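Local coordinates for protein shikimate dehydrogenase (NADP(+)) (Thermus thermophilus, PDB 2CY0) that catalyses the reversible NADPH-linked reduction of 3-dehydroshikimate to shikimate, a step on the chorismate route to the aromatic amino acids, at residues F97-P102 and A237-L242; G117-L122 and A138-W143; R173-A178 and E194-E199; G200-L205 and L223-G228; L232-A237 and P248-M253. All coordinates share one frame; numbering follows the deposited sequence.

Contact 1 of 5, residues F97-P102 and A237-L242; sequences FNTDAP and ALAFRL
Beside the shikimate site, the capped start of helix 100-111 packs on helix 229-244, with T99 and A239 closest in backbone register (CA to CA 6.2 Å). No hydrogen bond crosses between the two segments, and the contact is apolar. L238 and L242, one helical turn apart, face F97-P102 together. The methyl CD1 of L238 meets the pyrrolidine of P102, 4.0 Å from its CG, while CB of L238 lies by the T99 side chain. T99 uses its two branches differently: CG2 rests over the helix backbone, 3.9 Å from A239 N, whereas chi1 of 58° sets OG1 between the backbone N and the carbonyl carbon. That hydroxyl bonds to N85, T86 and the carbonyl of Q235, which fixes T99 beside two residues that bind shikimate, N85 and Q235. D100, which binds shikimate, starts away from A237-L242, and its carboxylate forms a salt bridge with the catalytic K64. N98 OD1 caps the helix, accepting from A101 N at 3.2 Å and more weakly from D100 N. At the far end, L242 CD1 makes a CH-pi contact over one face of the F97 ring, 3.9 Å from its centroid and 23° off the normal.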
# COMPACT_ATOMS: atom_id res chain seq x y z
N PHE B 97 9.75 -1.18 -2.73
CA PHE B 97 10.09 -2.26 -1.80
C PHE B 97 11.01 -3.28 -2.48
O PHE B 97 11.23 -3.24 -3.69
CB PHE B 97 8.84 -3.02 -1.34
CG PHE B 97 7.74 -2.14 -0.83
CD1 PHE B 97 6.98 -1.37 -1.71
CD2 PHE B 97 7.46 -2.10 0.52
CE1 PHE B 97 5.94 -0.59 -1.24
CE2 PHE B 97 6.42 -1.31 1.00
CZ PHE B 97 5.67 -0.55 0.12
N ASN B 98 11.53 -4.20 -1.68
CA ASN B 98 12.38 -5.26 -2.21
C ASN B 98 11.83 -6.59 -1.73
O ASN B 98 12.01 -6.96 -0.58
CB ASN B 98 13.83 -5.10 -1.74
CG ASN B 98 14.77 -6.04 -2.46
OD1 ASN B 98 14.57 -7.26 -2.45
ND2 ASN B 98 15.78 -5.49 -3.11
N THR B 99 11.14 -7.31 -2.62
CA THR B 99 10.57 -8.60 -2.24
C THR B 99 11.54 -9.78 -2.42
O THR B 99 11.22 -10.92 -2.08
CB THR B 99 9.28 -8.90 -3.05
OG1 THR B 99 9.57 -8.87 -4.45
CG2 THR B 99 8.21 -7.87 -2.73
N ASP B 100 12.72 -9.50 -2.96
CA ASP B 100 13.73 -10.54 -3.16
C ASP B 100 14.28 -11.03 -1.83
O ASP B 100 14.36 -12.24 -1.59
CB ASP B 100 14.88 -10.03 -4.03
CG ASP B 100 14.48 -9.83 -5.47
OD1 ASP B 100 13.82 -10.73 -6.03
OD2 ASP B 100 14.84 -8.79 -6.06
N ALA B 101 14.64 -10.10 -0.95
CA ALA B 101 15.17 -10.47 0.35
C ALA B 101 14.19 -11.38 1.09
O ALA B 101 14.52 -12.51 1.44
CB ALA B 101 15.47 -9.22 1.17
N PRO B 102 12.95 -10.91 1.35
CA PRO B 102 12.01 -11.78 2.05
C PRO B 102 11.57 -12.98 1.21
O PRO B 102 11.25 -14.04 1.74
CB PRO B 102 10.85 -10.84 2.37
CG PRO B 102 10.85 -9.90 1.21
CD PRO B 102 12.33 -9.61 1.03
N ALA B 237 4.99 -13.69 -5.57
CA ALA B 237 3.77 -13.82 -4.78
C ALA B 237 3.71 -12.71 -3.73
O ALA B 237 2.65 -12.16 -3.46
CB ALA B 237 3.73 -15.20 -4.09
N LEU B 238 4.87 -12.38 -3.14
CA LEU B 238 4.93 -11.33 -2.13
C LEU B 238 4.66 -9.98 -2.78
O LEU B 238 4.04 -9.10 -2.17
CB LEU B 238 6.29 -11.33 -1.43
CG LEU B 238 6.59 -12.53 -0.53
CD1 LEU B 238 8.01 -12.40 0.06
CD2 LEU B 238 5.55 -12.62 0.58
N ALA B 239 5.11 -9.81 -4.02
CA ALA B 239 4.88 -8.56 -4.74
C ALA B 239 3.38 -8.41 -4.98
O ALA B 239 2.81 -7.33 -4.78
CB ALA B 239 5.61 -8.57 -6.06
N PHE B 240 2.74 -9.50 -5.41
CA PHE B 240 1.30 -9.48 -5.67
C PHE B 240 0.52 -9.15 -4.40
O PHE B 240 -0.42 -8.36 -4.43
CB PHE B 240 0.84 -10.82 -6.24
CG PHE B 240 -0.45 -10.74 -7.01
CD1 PHE B 240 -0.45 -10.43 -8.36
CD2 PHE B 240 -1.67 -10.88 -6.36
CE1 PHE B 240 -1.64 -10.29 -9.07
CE2 PHE B 240 -2.87 -10.74 -7.06
CZ PHE B 240 -2.86 -10.43 -8.41
N ARG B 241 0.91 -9.77 -3.28
CA ARG B 241 0.25 -9.52 -1.99
C ARG B 241 0.37 -8.04 -1.66
O ARG B 241 -0.56 -7.39 -1.17
CB ARG B 241 0.91 -10.31 -0.86
CG ARG B 241 0.19 -10.14 0.49
CD ARG B 241 1.06 -10.42 1.71
NE ARG B 241 0.22 -10.60 2.90
CZ ARG B 241 0.46 -10.09 4.10
NH1 ARG B 241 1.54 -9.34 4.32
NH2 ARG B 241 -0.39 -10.31 5.09
N LEU B 242 1.56 -7.51 -1.94
CA LEU B 242 1.86 -6.12 -1.68
C LEU B 242 0.92 -5.19 -2.47
O LEU B 242 0.41 -4.20 -1.93
CB LEU B 242 3.31 -5.88 -2.07
CG LEU B 242 4.00 -4.62 -1.57
CD1 LEU B 242 5.50 -4.85 -1.53
CD2 LEU B 242 3.63 -3.45 -2.47

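Contact 2 of 5, residues G117-L122 and A138-W143; sequences GPALVL and AGLEVW
G117-L122 and A138-W143 run alongside each other as parallel strands, their touching parts 37° apart in direction, with A119 paired to V142 and L120 to W143. Three backbone bonds join them: A119 N to E141 O (2.9 Å), W143 N to A119 O (2.8 Å) and V121 N to W143 O (2.9 Å). A119 thus both donates and accepts, gripping the residues on the two sides of V142. At the entry to the strand the peptide before P118 is cis, and the proline ring lies against the W143 indole. P118 CB sits 3.8 Å from the centroid of the six-membered ring and 17° off its normal, a CH-pi contact over the face. The indole NE1 donates to E141 OE1 from above the carboxylate plane (3.3 Å), and the extended E141 chain carries OE2 to P118 CG, so the glutamate links indole and proline. L120 shares a sheet face with W143 and touches its CB through CD1, at 3.9 Å. This is the first beta-alpha-beta crossover of the NADP-binding Rossmann domain: helix 126-137 connects the strands and covers V121, L140 and V142 through L135, while strand 174-177 bonds along the other edge of strand 119-122.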
# COMPACT_ATOMS: atom_id res chain seq x y z
N GLY B 117 23.13 -21.47 9.98
CA GLY B 117 24.38 -20.98 9.43
C GLY B 117 25.56 -21.84 9.89
O GLY B 117 25.34 -22.90 10.48
N PRO B 118 26.81 -21.44 9.61
CA PRO B 118 27.20 -20.22 8.90
C PRO B 118 26.80 -20.35 7.44
O PRO B 118 26.84 -21.44 6.88
CB PRO B 118 28.72 -20.18 9.04
CG PRO B 118 29.05 -21.21 10.09
CD PRO B 118 28.00 -22.26 9.91
N ALA B 119 26.44 -19.23 6.83
CA ALA B 119 26.04 -19.24 5.43
C ALA B 119 26.99 -18.38 4.61
O ALA B 119 27.36 -17.29 5.03
CB ALA B 119 24.61 -18.72 5.29
N LEU B 120 27.38 -18.88 3.45
CA LEU B 120 28.28 -18.13 2.59
C LEU B 120 27.62 -17.72 1.27
O LEU B 120 27.08 -18.56 0.54
CB LEU B 120 29.53 -18.98 2.30
CG LEU B 120 30.50 -18.48 1.23
CD1 LEU B 120 30.96 -17.06 1.53
CD2 LEU B 120 31.69 -19.43 1.15
N VAL B 121 27.66 -16.43 0.98
CA VAL B 121 27.09 -15.91 -0.25
C VAL B 121 28.21 -15.64 -1.25
O VAL B 121 29.10 -14.83 -1.00
CB VAL B 121 26.31 -14.59 -0.02
CG1 VAL B 121 25.85 -14.01 -1.35
CG2 VAL B 121 25.13 -14.84 0.88
N LEU B 122 28.15 -16.32 -2.39
CA LEU B 122 29.14 -16.15 -3.44
C LEU B 122 28.67 -15.05 -4.38
O LEU B 122 27.70 -15.23 -5.11
CB LEU B 122 29.32 -17.46 -4.22
CG LEU B 122 29.66 -18.70 -3.40
CD1 LEU B 122 29.61 -19.93 -4.30
CD2 LEU B 122 31.04 -18.56 -2.77
N ALA B 138 17.68 -12.69 9.46
CA ALA B 138 17.08 -13.98 9.77
C ALA B 138 17.65 -14.58 11.05
O ALA B 138 17.04 -15.46 11.66
CB ALA B 138 17.28 -14.93 8.61
N GLY B 139 18.84 -14.13 11.43
CA GLY B 139 19.44 -14.62 12.66
C GLY B 139 20.49 -15.72 12.61
O GLY B 139 20.53 -16.57 13.50
N LEU B 140 21.34 -15.70 11.59
CA LEU B 140 22.42 -16.69 11.46
C LEU B 140 23.71 -15.96 11.03
O LEU B 140 23.63 -14.83 10.55
CB LEU B 140 22.02 -17.78 10.45
CG LEU B 140 21.51 -17.35 9.07
CD1 LEU B 140 22.51 -16.42 8.43
CD2 LEU B 140 21.30 -18.57 8.20
N GLU B 141 24.87 -16.60 11.20
CA GLU B 141 26.17 -16.02 10.85
C GLU B 141 26.36 -16.01 9.33
O GLU B 141 26.15 -17.03 8.69
CB GLU B 141 27.27 -16.83 11.54
CG GLU B 141 28.69 -16.29 11.40
CD GLU B 141 29.72 -17.25 11.98
OE1 GLU B 141 30.91 -16.89 11.97
OE2 GLU B 141 29.36 -18.36 12.43
N VAL B 142 26.80 -14.89 8.76
CA VAL B 142 26.96 -14.78 7.30
C VAL B 142 28.29 -14.30 6.71
O VAL B 142 28.72 -13.18 6.98
CB VAL B 142 25.88 -13.84 6.71
CG1 VAL B 142 25.91 -13.92 5.20
CG2 VAL B 142 24.52 -14.21 7.26
N TRP B 143 28.90 -15.13 5.86
CA TRP B 143 30.16 -14.77 5.20
C TRP B 143 29.92 -14.44 3.73
O TRP B 143 28.99 -14.98 3.12
CB TRP B 143 31.18 -15.92 5.26
CG TRP B 143 31.45 -16.47 6.61
CD1 TRP B 143 31.47 -15.79 7.79
CD2 TRP B 143 31.76 -17.84 6.93
NE1 TRP B 143 31.76 -16.65 8.83
CE2 TRP B 143 31.94 -17.91 8.33
CE3 TRP B 143 31.89 -19.00 6.16
CZ2 TRP B 143 32.26 -19.10 8.98
CZ3 TRP B 143 32.20 -20.19 6.81
CH2 TRP B 143 32.38 -20.23 8.21

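Contact 3 of 5, residues R173-A178 and E194-E199; sequences RLLVNA and ELFPEE
R173 and L175, at the start of strand 174-177, meet the F196-E199 part of the loop that leads into strand 201-204, and the two residues make very different contacts. The inner part is apolar and buried, made by L175, F196 and P197. L175 turns toward the P197 ring, its CG 4.0 Å from P197 CG, although the placing of its CD1 against that ring is doubtful. The same leucine comes obliquely to the F196 ring, with L175 CD1 4.0 Å from F196 CD1. Around this cluster, L175 further touches F214 of helix 213-220 and F196 reaches A218, so the loop is folded in over one side of the sheet and against the helix.

The outer part is polar and lies at the surface. R173 starts away from the loop, but a bend at chi2 (-76°) brings its guanidinium back across it. NH2 donates to E198 OE1 at 2.9 Å in a salt bridge with an N-H...O angle of 153°. The oxygen lies near the guanidinium plane and is met on the anti side of the carboxylate, the two flat groups being turned 63° apart. E199 comes over one face of the guanidinium instead, with CB 3.7 Å from R173 NE, and its buried backbone N has no partner in the model.

E198 is exposed and poorly ordered, which suggests that its single bond to R173 is easily exchanged for water. A second carboxylate, with E199 OE1 4.9 Å from R173 NE, may add a weak attraction although the charged atoms do not touch.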
# COMPACT_ATOMS: atom_id res chain seq x y z
N ARG B 173 27.41 -23.98 6.18
CA ARG B 173 26.33 -24.94 6.21
C ARG B 173 25.22 -24.51 5.25
O ARG B 173 24.28 -25.25 4.98
CB ARG B 173 25.83 -25.12 7.65
CG ARG B 173 26.88 -25.80 8.58
CD ARG B 173 26.96 -27.32 8.33
NE ARG B 173 28.15 -27.98 8.88
CZ ARG B 173 29.36 -27.96 8.32
NH1 ARG B 173 29.55 -27.32 7.17
NH2 ARG B 173 30.37 -28.61 8.88
N LEU B 174 25.35 -23.29 4.72
CA LEU B 174 24.40 -22.74 3.75
C LEU B 174 25.18 -22.03 2.64
O LEU B 174 25.83 -21.01 2.87
CB LEU B 174 23.43 -21.74 4.40
CG LEU B 174 22.44 -21.14 3.38
CD1 LEU B 174 21.62 -22.26 2.76
CD2 LEU B 174 21.53 -20.11 4.05
N LEU B 175 25.13 -22.60 1.44
CA LEU B 175 25.82 -22.03 0.30
C LEU B 175 24.85 -21.40 -0.69
O LEU B 175 23.87 -22.03 -1.07
CB LEU B 175 26.64 -23.10 -0.42
CG LEU B 175 28.08 -23.25 0.06
CD1 LEU B 175 28.77 -24.28 -0.79
CD2 LEU B 175 28.80 -21.91 -0.06
N VAL B 176 25.15 -20.18 -1.10
CA VAL B 176 24.29 -19.46 -2.05
C VAL B 176 25.07 -18.87 -3.21
O VAL B 176 25.93 -18.00 -3.01
CB VAL B 176 23.54 -18.29 -1.36
CG1 VAL B 176 22.71 -17.53 -2.39
CG2 VAL B 176 22.64 -18.82 -0.26
N ASN B 177 24.78 -19.32 -4.43
CA ASN B 177 25.47 -18.76 -5.58
C ASN B 177 24.74 -17.52 -6.08
O ASN B 177 23.62 -17.59 -6.59
CB ASN B 177 25.55 -19.77 -6.73
CG ASN B 177 26.12 -19.14 -7.98
OD1 ASN B 177 27.20 -18.55 -7.95
ND2 ASN B 177 25.40 -19.25 -9.09
N ALA B 178 25.39 -16.37 -5.91
CA ALA B 178 24.82 -15.10 -6.34
C ALA B 178 25.60 -14.55 -7.52
O ALA B 178 25.54 -13.36 -7.82
CB ALA B 178 24.83 -14.12 -5.18
N GLU B 194 35.78 -29.77 -4.69
CA GLU B 194 36.63 -30.00 -3.53
C GLU B 194 36.43 -29.01 -2.39
O GLU B 194 36.76 -29.31 -1.24
CB GLU B 194 38.10 -30.01 -3.96
CG GLU B 194 38.44 -30.94 -5.12
CD GLU B 194 38.19 -30.32 -6.48
OE1 GLU B 194 38.12 -29.08 -6.56
OE2 GLU B 194 38.09 -31.07 -7.47
N LEU B 195 35.88 -27.84 -2.68
CA LEU B 195 35.66 -26.84 -1.65
C LEU B 195 34.23 -26.88 -1.11
O LEU B 195 33.84 -26.05 -0.29
CB LEU B 195 35.97 -25.45 -2.21
CG LEU B 195 37.41 -25.28 -2.68
CD1 LEU B 195 37.62 -23.88 -3.25
CD2 LEU B 195 38.35 -25.52 -1.51
N PHE B 196 33.46 -27.86 -1.56
CA PHE B 196 32.08 -27.99 -1.12
C PHE B 196 31.93 -28.39 0.34
O PHE B 196 32.65 -29.25 0.84
CB PHE B 196 31.32 -28.97 -2.01
CG PHE B 196 30.51 -28.30 -3.07
CD1 PHE B 196 29.27 -27.74 -2.76
CD2 PHE B 196 30.99 -28.18 -4.36
CE1 PHE B 196 28.55 -27.04 -3.72
CE2 PHE B 196 30.28 -27.48 -5.34
CZ PHE B 196 29.05 -26.92 -5.02
N PRO B 197 30.99 -27.75 1.04
CA PRO B 197 30.75 -28.05 2.44
C PRO B 197 30.62 -29.52 2.75
O PRO B 197 30.30 -30.35 1.91
CB PRO B 197 29.50 -27.22 2.78
CG PRO B 197 28.87 -26.97 1.45
CD PRO B 197 30.06 -26.71 0.57
N GLU B 198 30.88 -29.80 4.01
CA GLU B 198 30.86 -31.13 4.59
C GLU B 198 29.42 -31.55 4.81
O GLU B 198 29.01 -32.62 4.37
CB GLU B 198 31.69 -31.06 5.88
CG GLU B 198 33.01 -30.29 5.57
CD GLU B 198 33.59 -29.58 6.76
OE1 GLU B 198 32.87 -29.43 7.78
OE2 GLU B 198 34.76 -29.12 6.67
N GLU B 199 28.65 -30.69 5.47
CA GLU B 199 27.24 -30.92 5.76
C GLU B 199 26.51 -29.66 5.31
O GLU B 199 27.17 -28.67 5.01
CB GLU B 199 27.03 -31.09 7.26
CG GLU B 199 27.45 -32.41 7.85
CD GLU B 199 26.41 -32.94 8.81
OE1 GLU B 199 26.20 -32.31 9.87
OE2 GLU B 199 25.80 -33.98 8.51

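Contact 4 of 5, residues G200-L205 and L223-G228; sequences GAAVDL and LKVQTG
Strands 201-204 and 224-226 form the last parallel pair at one edge of the Rossmann sheet, the closing beta-alpha-beta crossover through helix 213-220. Their axes approach to 4.6 Å at 15°, and the register pairs A201 with K224, A202 with V225 and V203 with Q226.

Backbone hydrogen bonds carry the pairing. K224 N meets G200 O on a lone pair (3.0 Å), and A202 N donates to K224 O (2.8 Å). Q226 N returns to A202 O in the carbonyl plane, with a more bent angle of 139°, before D204 N makes a weak bond to Q226 O at 3.3 Å. Supporting them is a CA-H...O contact from V225 CA to A202 O.

Apolar contacts fall on both faces. A201, K224, V203 and Q226 share one of them: V203 and Q226 lie side by side, V203 CG2 to Q226 CB 3.9 Å. V203 touches F104 and L108 of helix 100-111, Q226 touches L108, and Q226 NE2 bonds to A107 O. On the other face A202 meets L223 and V225, near A218 of helix 213-220.

Polar groups finish the C-terminal ends, where L205 and G228 both bind NADP(+). The D204 carboxylate is held by T212 and N177. Just past the strand ends, one water donates to L205 O at 3.1 Å and to G228 O at 2.8 Å.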
# COMPACT_ATOMS: atom_id res chain seq x y z
N GLY B 200 25.17 -29.70 5.24
CA GLY B 200 24.46 -28.49 4.86
C GLY B 200 23.55 -28.45 3.63
O GLY B 200 22.96 -29.44 3.23
N ALA B 201 23.46 -27.26 3.05
CA ALA B 201 22.62 -27.05 1.88
C ALA B 201 23.13 -25.95 0.95
O ALA B 201 23.85 -25.04 1.37
CB ALA B 201 21.21 -26.73 2.33
N ALA B 202 22.74 -26.04 -0.31
CA ALA B 202 23.15 -25.05 -1.30
C ALA B 202 21.94 -24.59 -2.11
O ALA B 202 21.02 -25.36 -2.37
CB ALA B 202 24.20 -25.64 -2.23
N VAL B 203 21.97 -23.32 -2.50
CA VAL B 203 20.90 -22.74 -3.29
C VAL B 203 21.54 -21.94 -4.40
O VAL B 203 22.48 -21.18 -4.18
CB VAL B 203 20.03 -21.79 -2.45
CG1 VAL B 203 18.93 -21.17 -3.31
CG2 VAL B 203 19.43 -22.54 -1.29
N ASP B 204 21.02 -22.11 -5.61
CA ASP B 204 21.55 -21.39 -6.75
C ASP B 204 20.48 -20.42 -7.24
O ASP B 204 19.33 -20.80 -7.42
CB ASP B 204 21.95 -22.37 -7.86
CG ASP B 204 22.89 -21.76 -8.89
OD1 ASP B 204 23.55 -22.52 -9.63
OD2 ASP B 204 22.96 -20.52 -8.97
N LEU B 205 20.86 -19.16 -7.44
CA LEU B 205 19.91 -18.16 -7.91
C LEU B 205 19.77 -18.19 -9.43
O LEU B 205 18.89 -17.54 -9.99
CB LEU B 205 20.31 -16.77 -7.45
CG LEU B 205 20.36 -16.56 -5.93
CD1 LEU B 205 20.53 -15.08 -5.63
CD2 LEU B 205 19.09 -17.07 -5.29
N LEU B 223 24.59 -32.49 0.01
CA LEU B 223 23.94 -31.29 0.52
C LEU B 223 22.50 -31.21 0.01
O LEU B 223 22.19 -31.73 -1.06
CB LEU B 223 24.72 -30.05 0.06
CG LEU B 223 26.01 -29.63 0.76
CD1 LEU B 223 26.93 -30.81 0.98
CD2 LEU B 223 26.69 -28.56 -0.08
N LYS B 224 21.61 -30.59 0.79
CA LYS B 224 20.23 -30.42 0.34
C LYS B 224 20.36 -29.30 -0.68
O LYS B 224 21.25 -28.45 -0.56
CB LYS B 224 19.32 -29.94 1.48
CG LYS B 224 19.28 -30.80 2.72
CD LYS B 224 18.67 -30.04 3.90
CE LYS B 224 17.36 -30.66 4.36
NZ LYS B 224 17.20 -30.56 5.84
N VAL B 225 19.51 -29.27 -1.69
CA VAL B 225 19.62 -28.21 -2.68
C VAL B 225 18.27 -27.60 -3.06
O VAL B 225 17.23 -28.22 -2.89
CB VAL B 225 20.32 -28.71 -3.97
CG1 VAL B 225 21.75 -29.11 -3.66
CG2 VAL B 225 19.55 -29.89 -4.55
N GLN B 226 18.32 -26.38 -3.58
CA GLN B 226 17.12 -25.69 -4.02
C GLN B 226 17.49 -24.92 -5.27
O GLN B 226 18.54 -24.27 -5.33
CB GLN B 226 16.62 -24.73 -2.93
CG GLN B 226 15.26 -24.11 -3.23
CD GLN B 226 14.70 -23.29 -2.07
OE1 GLN B 226 15.16 -22.18 -1.80
NE2 GLN B 226 13.72 -23.84 -1.38
N THR B 227 16.64 -25.00 -6.29
CA THR B 227 16.88 -24.28 -7.52
C THR B 227 16.55 -22.82 -7.27
O THR B 227 16.19 -22.44 -6.15
CB THR B 227 15.99 -24.78 -8.67
OG1 THR B 227 14.62 -24.51 -8.37
CG2 THR B 227 16.18 -26.27 -8.87
N GLY B 228 16.66 -22.00 -8.31
CA GLY B 228 16.35 -20.59 -8.18
C GLY B 228 14.89 -20.24 -8.39
O GLY B 228 14.50 -19.09 -8.21
O HOH W 1 16.25 -16.90 -8.51

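Contact 5 of 5, residues L232-A237 and P248-M253; sequences LAWQGA and PDPSGM
P250 meets helix 229-244 with its ring lying over the W234 indole, and it loses more surface here than any other residue of the two segments. Its CG stands 3.6 Å from the centroid of the six-membered ring, only 8° off the normal, a CH-pi contact nearly straight over the face, while CB reaches W234 CE2 at 3.5 Å. The indole begins by pointing away from P248-M253; its first torsion (chi1 -81°) puts CG beside the backbone N, and the ring swings back across the proline. E106, A107 and A110 of helix 100-111 also touch W234.

A237, one turn further along the helix, is the second element. Its CB touches both prolines, 3.8 Å from P248 CG and 4.0 Å from P250 CG.

M253 is the third. Bends at chi2 (-73°) and chi3 fold its chain back so that CE lies on the helix backbone at G236 C and A237 N, 3.5 Å from the latter, while its CB packs on A233 CB at 3.7 Å. G236, without a side chain, is consistent with so close an approach. M19 and F22 of helix 16-26 also touch M253.

D249 caps the helix that P250 begins: OD1 accepts from G252 N at 3.1 Å, with a weak bond from S251 N. On the other helix, Q235, a shikimate-binding residue, donates NE2 to L232 O and takes a bond from T99 through its backbone O. No hydrogen bond passes between the segments, so their hold is one of apolar surfaces, CH-pi and van der Waals contact.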
# COMPACT_ATOMS: atom_id res chain seq x y z
N LEU B 232 12.17 -17.05 -7.02
CA LEU B 232 11.48 -16.28 -8.05
C LEU B 232 9.98 -16.25 -7.75
O LEU B 232 9.35 -15.20 -7.78
CB LEU B 232 11.73 -16.90 -9.43
CG LEU B 232 11.25 -16.10 -10.65
CD1 LEU B 232 11.97 -14.76 -10.69
CD2 LEU B 232 11.53 -16.88 -11.92
N ALA B 233 9.43 -17.42 -7.46
CA ALA B 233 8.00 -17.55 -7.18
C ALA B 233 7.54 -16.76 -5.96
O ALA B 233 6.49 -16.10 -6.00
CB ALA B 233 7.62 -19.03 -7.01
N TRP B 234 8.30 -16.83 -4.87
CA TRP B 234 7.94 -16.10 -3.67
C TRP B 234 8.08 -14.59 -3.79
O TRP B 234 7.22 -13.86 -3.31
CB TRP B 234 8.73 -16.59 -2.46
CG TRP B 234 8.16 -17.84 -1.84
CD1 TRP B 234 8.48 -19.14 -2.14
CD2 TRP B 234 7.14 -17.91 -0.83
NE1 TRP B 234 7.73 -20.00 -1.39
CE2 TRP B 234 6.90 -19.28 -0.58
CE3 TRP B 234 6.41 -16.95 -0.13
CZ2 TRP B 234 5.95 -19.71 0.36
CZ3 TRP B 234 5.46 -17.38 0.81
CH2 TRP B 234 5.25 -18.75 1.04
N GLN B 235 9.15 -14.09 -4.41
CA GLN B 235 9.27 -12.64 -4.52
C GLN B 235 8.08 -12.13 -5.34
O GLN B 235 7.58 -11.03 -5.11
CB GLN B 235 10.62 -12.23 -5.16
CG GLN B 235 10.81 -12.53 -6.65
CD GLN B 235 10.03 -11.59 -7.56
OE1 GLN B 235 9.89 -10.40 -7.27
NE2 GLN B 235 9.53 -12.11 -8.66
N GLY B 236 7.62 -12.96 -6.28
CA GLY B 236 6.49 -12.59 -7.12
C GLY B 236 5.17 -12.64 -6.37
O GLY B 236 4.33 -11.75 -6.51
N ALA B 237 4.99 -13.69 -5.57
CA ALA B 237 3.77 -13.82 -4.78
C ALA B 237 3.71 -12.71 -3.73
O ALA B 237 2.65 -12.16 -3.46
CB ALA B 237 3.73 -15.20 -4.09
N PRO B 248 -0.92 -15.06 -3.94
CA PRO B 248 -1.18 -16.20 -4.83
C PRO B 248 -0.34 -17.39 -4.37
O PRO B 248 0.70 -17.21 -3.71
CB PRO B 248 -0.74 -15.67 -6.19
CG PRO B 248 0.38 -14.74 -5.84
CD PRO B 248 -0.17 -14.00 -4.64
N ASP B 249 -0.78 -18.60 -4.69
CA ASP B 249 -0.08 -19.83 -4.31
C ASP B 249 1.33 -19.84 -4.88
O ASP B 249 1.52 -19.96 -6.08
CB ASP B 249 -0.84 -21.04 -4.83
CG ASP B 249 -0.28 -22.35 -4.31
OD1 ASP B 249 0.96 -22.51 -4.25
OD2 ASP B 249 -1.09 -23.24 -3.98
N PRO B 250 2.35 -19.71 -4.02
CA PRO B 250 3.74 -19.71 -4.48
C PRO B 250 4.10 -20.96 -5.27
O PRO B 250 4.91 -20.91 -6.20
CB PRO B 250 4.53 -19.59 -3.17
CG PRO B 250 3.57 -18.80 -2.27
CD PRO B 250 2.28 -19.52 -2.56
N SER B 251 3.51 -22.09 -4.90
CA SER B 251 3.78 -23.35 -5.59
C SER B 251 3.25 -23.22 -7.02
O SER B 251 3.88 -23.67 -7.97
CB SER B 251 3.10 -24.52 -4.87
OG SER B 251 3.46 -25.75 -5.46
N GLY B 252 2.08 -22.60 -7.15
CA GLY B 252 1.48 -22.40 -8.46
C GLY B 252 2.30 -21.42 -9.28
O GLY B 252 2.42 -21.56 -10.50
N MET B 253 2.86 -20.42 -8.61
CA MET B 253 3.70 -19.43 -9.28
C MET B 253 4.92 -20.15 -9.88
O MET B 253 5.32 -19.88 -11.01
CB MET B 253 4.18 -18.37 -8.28
CG MET B 253 3.08 -17.53 -7.66
SD MET B 253 2.37 -16.35 -8.80
CE MET B 253 3.34 -14.91 -8.41

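In the fold
Contacts 1, 4 and 5 are largely buried, whereas contacts 2 and 3 are only partly so, and the exposed glutamates of contact 3 lie at the surface. Contacts 2, 3 and 4 all reach the parallel Rossmann sheet: strand 174-177 bonds to strand 119-122 on one side and to strand 201-204 on the other, linking the three in order. Contacts 2 and 4 are therefore ladders of backbone bonds, while contact 3 adds a salt bridge and loop packing. Contacts 1 and 5 share helix 229-244 and A237, and lack hydrogen bonds between their own segments; T99 OG1 to Q235 O joins them beside the shikimate site. Contact 4 leads directly into that helix.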